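Local coordinates for putative electron transport related protein (Corynebacterium diphtheriae, PDB 4PQ1) that probably acts as an extracytoplasmic thiol-disulfide oxidoreductase of the thioredoxin-like DsbF type, exchanging disulfides with partner proteins, at residues I27-L32 and P104-D108. Sequence-based numbering, arbitrary orientation.
Sequences IRGEGL and PSIYD
Glu30 O is gripped from two neighbouring positions: Tyr107 N donates a nearly straight hydrogen bond of 2.7 Å to it, and Ile106 CA adds a CA-H...O contact at 3.5 Å. Ser105 O plays the same part in return, taking a more bent bond from Leu32 N (2.9 Å) and a CA-H...O contact from Gly31 CA (3.3 Å). The two bonds bracket a single beta bridge between Gly31 and Ile106. In this thioredoxin-like fold, strand 105-107 is the outermost on its side of the central sheet, paired with strand 77-83, while strand 28-30 belongs to a separate two-stranded hairpin with 36-38 and crosses it at 67°. Apolar groups meet where the strands cross: Ile106 CD1 touches Ile27 CG2 at 3.5 Å, the two side chains at about a right angle, and Ile106 CG2 lies over Gly29 CA, where any side chain would collide with it. A chi1 of -176° swings the Tyr107 ring away from its own backbone N, and it lies beside the extended Glu30 chain, both pointing the same way, and meets Leu32 CD1 through CD1 at 3.8 Å. Its hydroxyl bonds to Asp86 O, while the Glu30 carboxylate, turned 48° from the ring, forms a salt bridge with Lys89.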
loop_
_atom_site.group_PDB
_atom_site.type_symbol
_atom_site.label_atom_id
_atom_site.label_comp_id
_atom_site.label_asym_id
_atom_site.label_seq_id
_atom_site.Cartn_x
_atom_site.Cartn_y
_atom_site.Cartn_z
ATOM N N ILE A 27 1.489 -10.022 -6.275
ATOM C CA ILE A 27 2.154 -9.613 -5.053
ATOM C C ILE A 27 1.904 -10.665 -3.985
ATOM O O ILE A 27 0.760 -10.911 -3.594
ATOM C CB ILE A 27 1.673 -8.238 -4.549
ATOM C CG1 ILE A 27 1.655 -7.206 -5.676
ATOM C CG2 ILE A 27 2.566 -7.750 -3.422
ATOM C CD1 ILE A 27 3.017 -6.785 -6.129
ATOM N N ARG A 28 2.990 -11.289 -3.536
ATOM C CA ARG A 28 2.982 -12.274 -2.463
ATOM C C ARG A 28 4.312 -12.134 -1.733
ATOM O O ARG A 28 5.279 -11.651 -2.330
ATOM C CB ARG A 28 2.791 -13.691 -3.017
ATOM C CG ARG A 28 2.182 -14.682 -2.031
ATOM C CD ARG A 28 1.349 -15.762 -2.749
ATOM N NE ARG A 28 0.617 -16.609 -1.797
ATOM C CZ ARG A 28 -0.156 -17.644 -2.129
ATOM N NH1 ARG A 28 -0.333 -17.975 -3.408
ATOM N NH2 ARG A 28 -0.773 -18.339 -1.176
ATOM N N GLY A 29 4.369 -12.526 -0.459
ATOM C CA GLY A 29 5.622 -12.468 0.288
ATOM C C GLY A 29 5.580 -12.869 1.757
ATOM O O GLY A 29 4.522 -13.184 2.312
ATOM N N GLU A 30 6.749 -12.868 2.389
ATOM C CA GLU A 30 6.840 -13.123 3.823
ATOM C C GLU A 30 6.068 -12.033 4.566
ATOM O O GLU A 30 6.233 -10.843 4.289
ATOM C CB GLU A 30 8.310 -13.170 4.287
ATOM C CG GLU A 30 8.473 -13.397 5.790
ATOM C CD GLU A 30 9.895 -13.143 6.309
ATOM O OE1 GLU A 30 10.858 -13.286 5.527
ATOM O OE2 GLU A 30 10.046 -12.805 7.512
ATOM N N GLY A 31 5.219 -12.427 5.503
ATOM C CA GLY A 31 4.483 -11.444 6.270
ATOM C C GLY A 31 5.321 -10.873 7.396
ATOM O O GLY A 31 6.362 -11.421 7.748
ATOM N N LEU A 32 4.871 -9.761 7.958
ATOM C CA LEU A 32 5.574 -9.131 9.068
ATOM C C LEU A 32 5.088 -9.717 10.379
ATOM O O LEU A 32 5.844 -9.837 11.341
ATOM C CB LEU A 32 5.362 -7.619 9.045
ATOM C CG LEU A 32 5.986 -6.787 10.164
ATOM C CD1 LEU A 32 7.505 -6.828 10.079
ATOM C CD2 LEU A 32 5.449 -5.358 10.058
ATOM N N PRO A 104 -2.327 -6.596 7.617
ATOM C CA PRO A 104 -1.080 -7.325 7.367
ATOM C C PRO A 104 -0.068 -6.491 6.598
ATOM O O PRO A 104 -0.454 -5.540 5.905
ATOM C CB PRO A 104 -1.540 -8.513 6.529
ATOM C CG PRO A 104 -2.679 -7.968 5.740
ATOM C CD PRO A 104 -3.362 -6.944 6.619
ATOM N N SER A 105 1.211 -6.833 6.742
ATOM C CA SER A 105 2.272 -6.206 5.967
ATOM C C SER A 105 3.134 -7.276 5.330
ATOM O O SER A 105 3.408 -8.307 5.939
ATOM C CB SER A 105 3.150 -5.290 6.834
ATOM O OG SER A 105 2.565 -4.011 7.026
ATOM N N ILE A 106 3.545 -7.037 4.093
ATOM C CA ILE A 106 4.589 -7.844 3.496
ATOM C C ILE A 106 5.941 -7.348 3.989
ATOM O O ILE A 106 6.239 -6.153 3.907
ATOM C CB ILE A 106 4.535 -7.792 1.968
ATOM C CG1 ILE A 106 3.219 -8.402 1.482
ATOM C CG2 ILE A 106 5.740 -8.497 1.374
ATOM C CD1 ILE A 106 3.117 -8.453 -0.002
ATOM N N TYR A 107 6.760 -8.253 4.515
ATOM C CA TYR A 107 8.098 -7.861 4.945
ATOM C C TYR A 107 9.071 -7.879 3.774
ATOM O O TYR A 107 9.489 -8.938 3.305
ATOM C CB TYR A 107 8.589 -8.769 6.077
ATOM C CG TYR A 107 9.932 -8.360 6.627
ATOM C CD1 TYR A 107 10.083 -7.169 7.322
ATOM C CD2 TYR A 107 11.055 -9.167 6.449
ATOM C CE1 TYR A 107 11.316 -6.790 7.826
ATOM C CE2 TYR A 107 12.276 -8.796 6.941
ATOM C CZ TYR A 107 12.404 -7.607 7.629
ATOM O OH TYR A 107 13.628 -7.233 8.126
ATOM N N ASP A 108 9.454 -6.694 3.312
ATOM C CA ASP A 108 10.204 -6.591 2.066
ATOM C C ASP A 108 11.296 -5.531 2.214
ATOM O O ASP A 108 11.182 -4.440 1.659
ATOM C CB ASP A 108 9.215 -6.278 0.902
ATOM C CG ASP A 108 9.893 -6.057 -0.450
ATOM O OD1 ASP A 108 11.080 -6.414 -0.639
ATOM O OD2 ASP A 108 9.209 -5.517 -1.351
HETATM O O HOH W 1 1.578 -9.330 8.443
#